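Local coordinates for protein thioredoxin (H-type,TRX-H) (Edwardsiella tarda, PDB 5ZF2) that inhibits the host ASK1-MAPK signalling cascades as a thioredoxin-like effector that promotes pathogenesis during infection, at residues A[8-13]-A[20-25]; A[56-61]-A[71-76]. All blocks are in the same frame, centred on the assembly; numbering follows the deposited sequence.

Both contacts are built on the central mixed sheet of a thioredoxin fold, and their centres lie about 12 Å apart. Contact 1 sets helix 7-15 against the start of strand 20-25; contact 2 joins the loops at the far end of that strand, where 52-57 and 75-80 flank it. Strand 20-25 therefore ties them together: Tyr25 O probably accepts a hydrogen bond from Phe58 N (2.8 Å), and Val24 O one from Ser74 N (2.9 Å). Contact 1 is buried core, its centre about 7 Å from that of the chain, whereas contact 2 lies at the surface, where Gln73 touches Cys29 and Cys32 of a CxxC pattern like the thioredoxin redox site.

Contact 1. Residues A[8-13]-A[20-25]; sequences AAFTQA and VLVDVY
Phe10 and Ala13, on one side of helix 7-15, rest on Val20 and Val22 of strand 20-25, the first helix-on-sheet layer of this thioredoxin fold. The two segments run roughly antiparallel, at 148°, as expected for a helix that leads through a short loop into the strand beneath it. Their axes approach to 10.1 Å, a usual spacing for a helix lying on a sheet.

All the cross-contact touching is apolar. Phenylalanine suits position 10 because its side chain is long enough to reach the strand: with CG anti to the backbone N (chi1 177°), the ring leans toward two valines, whose methyl groups meet its CE1 obliquely. Phe10 CE1 lies 3.9 Å from Val20 CG1. Val22 crosses the Phe10 side chain nearly at right angles. One helical turn on, Ala13 points toward the sheet, and its small methyl lets the backbone come close, with the Ala13 and Val20 CA atoms 6.9 Å apart.

Two aromatic neighbours border the contact. Phe68 of helix 62-68 packs edge-to-face with Phe10, while Phe54 of the adjacent strand touches both Ala13 and Val20.

Val20 uses both branches, CG1 for Phe10 and CG2 for Ala13 CB (3.8 Å). Val22 uses one, its CG2 meeting Phe10 CE1 at 3.6 Å.

Contact 2. Residues A[56-61]-A[71-76]; sequences VNFDTQ and SQQSTL
Phe58 spans the gap to Ser71, Gln72 and Gln73, joining two loops of the thioredoxin fold near Cys29 and Cys32, a CxxC pair placed as in the redox site of thioredoxins. Its ring meets main chain more than side chains. Phe58 swings its ring out opposite its own amide nitrogen, which carries it over to the 71-73 backbone. There Phe58 CE2 lies 3.8 Å from Ser71 O. Phe58 CD2 is 3.9 Å from Gln73 N. A broad apolar ring suits this place because it can touch several main-chain atoms at once, here approaching them obliquely. Beyond it, Leu65 touches the Phe58 side chain, and Lys62 is a cation-pi partner of its ring.

A water adds a polar bridge. It donates to OD1 of Asp59 and accepts from NE2 of Gln73, whose long, flexible side chain also touches Cys29 and Cys32.

The turn holding Phe58 is fixed by its neighbours. Asn57 O accepts from both Thr60 N and Gln61 N. Asn57 OD1 takes the N-H of Asp59 at 2.8 Å, an Asx turn, which asparagine's short amide is well sized to close. Gln61, at the N-cap position of helix 62-68, reaches back so that its OE1 accepts the N-H of Asn57 at 2.9 Å, nearly straight at 174° and on a lone pair in the carbonyl plane.

On the other side, Ser74 and Thr75 both face Val24 in a G1 beta bulge, Ser74 adopting the left-handed backbone conformation (phi 68°) usual at that position. Threonine suits the next place because its hydroxyl can pin the loop: Thr75 OG1 donates to Gln72 O at 2.7 Å, from 34° out of the carbonyl plane.

Contact 1. Residues A[8-13]-A[20-25]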
loop_
_atom_site.group_PDB
_atom_site.type_symbol
_atom_site.label_atom_id
_atom_site.label_comp_id
_atom_site.label_asym_id
_atom_site.label_seq_id
_atom_site.Cartn_x
_atom_site.Cartn_y
_atom_site.Cartn_z
ATOM N N ALA A 8 1.129 8.025 13.394
ATOM C CA ALA A 8 -0.118 8.690 13.755
ATOM C C ALA A 8 -1.115 8.684 12.600
ATOM O O ALA A 8 -2.314 8.466 12.808
ATOM C CB ALA A 8 0.155 10.120 14.218
ATOM N N ALA A 9 -0.658 8.944 11.373
ATOM C CA ALA A 9 -1.622 8.942 10.278
ATOM C C ALA A 9 -2.144 7.532 9.996
ATOM O O ALA A 9 -3.315 7.361 9.644
ATOM C CB ALA A 9 -1.004 9.566 9.025
ATOM N N PHE A 10 -1.298 6.513 10.128
ATOM C CA PHE A 10 -1.754 5.142 9.881
ATOM C C PHE A 10 -2.786 4.712 10.917
ATOM O O PHE A 10 -3.839 4.152 10.569
ATOM C CB PHE A 10 -0.567 4.176 9.880
ATOM C CG PHE A 10 -0.956 2.735 9.696
ATOM C CD1 PHE A 10 -1.273 2.238 8.439
ATOM C CD2 PHE A 10 -1.001 1.876 10.780
ATOM C CE1 PHE A 10 -1.625 0.883 8.279
ATOM C CE2 PHE A 10 -1.365 0.531 10.630
ATOM C CZ PHE A 10 -1.667 0.041 9.380
ATOM N N THR A 11 -2.507 4.956 12.202
ATOM C CA THR A 11 -3.440 4.523 13.233
ATOM C C THR A 11 -4.774 5.245 13.088
ATOM O O THR A 11 -5.842 4.641 13.269
ATOM C CB THR A 11 -2.857 4.742 14.640
ATOM O OG1 THR A 11 -2.779 6.132 14.924
ATOM C CG2 THR A 11 -1.463 4.138 14.779
ATOM N N GLN A 12 -4.740 6.527 12.710
ATOM C CA GLN A 12 -5.993 7.249 12.525
ATOM C C GLN A 12 -6.755 6.711 11.317
ATOM O O GLN A 12 -7.982 6.560 11.370
ATOM C CB GLN A 12 -5.724 8.745 12.395
ATOM C CG GLN A 12 -6.954 9.570 12.107
ATOM C CD GLN A 12 -6.737 10.531 10.957
ATOM O OE1 GLN A 12 -6.176 11.607 11.149
ATOM N NE2 GLN A 12 -7.140 10.134 9.745
ATOM N N ALA A 13 -6.047 6.382 10.230
ATOM C CA ALA A 13 -6.715 5.749 9.092
ATOM C C ALA A 13 -7.348 4.411 9.482
ATOM O O ALA A 13 -8.500 4.131 9.119
ATOM C CB ALA A 13 -5.727 5.564 7.931
ATOM N N VAL A 20 -7.374 0.676 3.805
ATOM C CA VAL A 20 -6.014 1.201 3.898
ATOM C C VAL A 20 -5.074 0.321 3.095
ATOM O O VAL A 20 -5.100 -0.908 3.235
ATOM C CB VAL A 20 -5.528 1.279 5.354
ATOM C CG1 VAL A 20 -4.088 1.700 5.371
ATOM C CG2 VAL A 20 -6.410 2.270 6.136
ATOM N N LEU A 21 -4.225 0.944 2.284
ATOM C CA LEU A 21 -3.221 0.220 1.521
ATOM C C LEU A 21 -1.855 0.604 2.060
ATOM O O LEU A 21 -1.489 1.788 2.061
ATOM C CB LEU A 21 -3.306 0.544 0.028
ATOM C CG LEU A 21 -2.198 -0.136 -0.759
ATOM C CD1 LEU A 21 -2.468 -1.655 -0.842
ATOM C CD2 LEU A 21 -2.059 0.488 -2.171
ATOM N N VAL A 22 -1.098 -0.387 2.487
ATOM C CA VAL A 22 0.300 -0.203 2.854
ATOM C C VAL A 22 1.131 -0.595 1.639
ATOM O O VAL A 22 1.072 -1.746 1.184
ATOM C CB VAL A 22 0.660 -1.050 4.088
ATOM C CG1 VAL A 22 2.170 -1.090 4.306
ATOM C CG2 VAL A 22 -0.056 -0.493 5.316
ATOM N N ASP A 23 1.913 0.348 1.131
ATOM C CA ASP A 23 2.666 0.189 -0.109
ATOM C C ASP A 23 4.139 0.353 0.233
ATOM O O ASP A 23 4.619 1.478 0.408
ATOM C CB ASP A 23 2.212 1.209 -1.153
ATOM C CG ASP A 23 3.033 1.159 -2.433
ATOM O OD1 ASP A 23 3.979 0.358 -2.543
ATOM O OD2 ASP A 23 2.723 1.949 -3.341
ATOM N N VAL A 24 4.858 -0.763 0.306
ATOM C CA VAL A 24 6.264 -0.750 0.703
ATOM C C VAL A 24 7.138 -0.623 -0.534
ATOM O O VAL A 24 7.217 -1.550 -1.353
ATOM C CB VAL A 24 6.635 -2.008 1.490
ATOM C CG1 VAL A 24 8.125 -1.961 1.850
ATOM C CG2 VAL A 24 5.763 -2.128 2.740
ATOM N N TYR A 25 7.872 0.474 -0.620
ATOM C CA TYR A 25 8.630 0.782 -1.815
ATOM C C TYR A 25 10.094 0.946 -1.451
ATOM O O TYR A 25 10.470 1.017 -0.275
ATOM C CB TYR A 25 8.082 2.060 -2.490
ATOM C CG TYR A 25 8.457 3.341 -1.758
ATOM C CD1 TYR A 25 7.729 3.793 -0.657
ATOM C CD2 TYR A 25 9.557 4.090 -2.161
ATOM C CE1 TYR A 25 8.106 4.960 0.025
ATOM C CE2 TYR A 25 9.929 5.242 -1.490
ATOM C CZ TYR A 25 9.197 5.673 -0.406
ATOM O OH TYR A 25 9.594 6.837 0.236
#

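Contact 2. Residues A[56-61]-A[71-76]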
loop_
_atom_site.group_PDB
_atom_site.type_symbol
_atom_site.label_atom_id
_atom_site.label_comp_id
_atom_site.label_asym_id
_atom_site.label_seq_id
_atom_site.Cartn_x
_atom_site.Cartn_y
_atom_site.Cartn_z
ATOM N N VAL A 56 5.498 3.217 2.587
ATOM C CA VAL A 56 6.497 2.818 3.567
ATOM C C VAL A 56 7.824 2.672 2.840
ATOM O O VAL A 56 7.944 1.867 1.907
ATOM C CB VAL A 56 6.105 1.499 4.260
ATOM C CG1 VAL A 56 7.162 1.104 5.312
ATOM C CG2 VAL A 56 4.730 1.627 4.917
ATOM N N ASN A 57 8.811 3.470 3.244
ATOM C CA ASN A 57 10.125 3.402 2.627
ATOM C C ASN A 57 10.883 2.232 3.251
ATOM O O ASN A 57 11.260 2.270 4.428
ATOM C CB ASN A 57 10.866 4.726 2.791
ATOM C CG ASN A 57 12.207 4.745 2.063
ATOM O OD1 ASN A 57 12.908 3.733 1.982
ATOM N ND2 ASN A 57 12.557 5.907 1.508
ATOM N N PHE A 58 11.103 1.185 2.457
ATOM C CA PHE A 58 11.814 0.008 2.952
ATOM C C PHE A 58 13.158 0.366 3.596
ATOM O O PHE A 58 13.573 -0.255 4.584
ATOM C CB PHE A 58 12.000 -0.979 1.801
ATOM C CG PHE A 58 12.682 -2.253 2.207
ATOM C CD1 PHE A 58 14.070 -2.346 2.186
ATOM C CD2 PHE A 58 11.936 -3.356 2.601
ATOM C CE1 PHE A 58 14.716 -3.516 2.562
ATOM C CE2 PHE A 58 12.578 -4.544 2.980
ATOM C CZ PHE A 58 13.964 -4.614 2.954
ATOM N N ASP A 59 13.851 1.365 3.066
ATOM C CA ASP A 59 15.180 1.666 3.584
ATOM C C ASP A 59 15.157 2.412 4.919
ATOM O O ASP A 59 16.069 2.218 5.730
ATOM C CB ASP A 59 15.988 2.472 2.561
ATOM C CG ASP A 59 16.352 1.657 1.329
ATOM O OD1 ASP A 59 16.496 0.421 1.438
ATOM O OD2 ASP A 59 16.518 2.256 0.246
ATOM N N THR A 60 14.150 3.251 5.189
ATOM C CA THR A 60 14.247 4.177 6.312
ATOM C C THR A 60 13.239 3.964 7.436
ATOM O O THR A 60 13.365 4.619 8.476
ATOM C CB THR A 60 14.115 5.622 5.811
ATOM O OG1 THR A 60 12.802 5.813 5.272
ATOM C CG2 THR A 60 15.137 5.917 4.716
ATOM N N GLN A 61 12.254 3.086 7.280
ATOM C CA GLN A 61 11.206 2.912 8.283
ATOM C C GLN A 61 11.179 1.454 8.738
ATOM O O GLN A 61 10.217 0.727 8.487
ATOM C CB GLN A 61 9.845 3.398 7.708
ATOM C CG GLN A 61 9.954 4.845 7.161
ATOM C CD GLN A 61 8.615 5.417 6.676
ATOM O OE1 GLN A 61 8.248 5.236 5.517
ATOM N NE2 GLN A 61 7.909 6.153 7.555
ATOM N N SER A 71 9.340 -8.334 4.448
ATOM C CA SER A 71 10.741 -8.628 4.207
ATOM C C SER A 71 11.218 -8.224 2.822
ATOM O O SER A 71 12.418 -8.325 2.557
ATOM C CB SER A 71 11.027 -10.129 4.421
ATOM O OG SER A 71 10.242 -10.940 3.553
ATOM N N GLN A 72 10.332 -7.783 1.928
ATOM C CA GLN A 72 10.769 -7.378 0.597
ATOM C C GLN A 72 10.102 -6.070 0.197
ATOM O O GLN A 72 8.954 -5.800 0.562
ATOM C CB GLN A 72 10.448 -8.424 -0.478
ATOM C CG GLN A 72 10.609 -9.860 0.004
ATOM C CD GLN A 72 10.529 -10.850 -1.124
ATOM O OE1 GLN A 72 10.824 -10.522 -2.272
ATOM N NE2 GLN A 72 10.132 -12.076 -0.807
ATOM N N GLN A 73 10.830 -5.284 -0.587
ATOM C CA GLN A 73 10.228 -4.158 -1.275
ATOM C C GLN A 73 9.204 -4.691 -2.273
ATOM O O GLN A 73 9.192 -5.878 -2.609
ATOM C CB GLN A 73 11.308 -3.342 -1.981
ATOM C CG GLN A 73 12.139 -4.210 -2.940
ATOM C CD GLN A 73 13.541 -3.671 -3.208
ATOM O OE1 GLN A 73 14.061 -3.787 -4.322
ATOM N NE2 GLN A 73 14.159 -3.087 -2.184
ATOM N N SER A 74 8.336 -3.801 -2.742
ATOM C CA SER A 74 7.231 -4.128 -3.645
ATOM C C SER A 74 6.151 -4.971 -2.976
ATOM O O SER A 74 5.361 -5.624 -3.671
ATOM C CB SER A 74 7.719 -4.807 -4.938
ATOM O OG SER A 74 8.081 -6.178 -4.728
ATOM N N THR A 75 6.070 -4.944 -1.641
ATOM C CA THR A 75 4.981 -5.595 -0.913
ATOM C C THR A 75 3.815 -4.620 -0.802
ATOM O O THR A 75 4.018 -3.439 -0.477
ATOM C CB THR A 75 5.404 -6.035 0.497
ATOM O OG1 THR A 75 6.527 -6.918 0.431
ATOM C CG2 THR A 75 4.254 -6.763 1.196
ATOM N N LEU A 76 2.605 -5.108 -1.090
ATOM C CA LEU A 76 1.364 -4.348 -0.912
ATOM C C LEU A 76 0.494 -5.111 0.072
ATOM O O LEU A 76 0.350 -6.342 -0.045
ATOM C CB LEU A 76 0.592 -4.181 -2.232
ATOM C CG LEU A 76 1.325 -3.554 -3.416
ATOM C CD1 LEU A 76 0.478 -3.665 -4.710
ATOM C CD2 LEU A 76 1.617 -2.112 -3.086
HETATM O O HOH W 1 16.684 -1.439 -1.011
#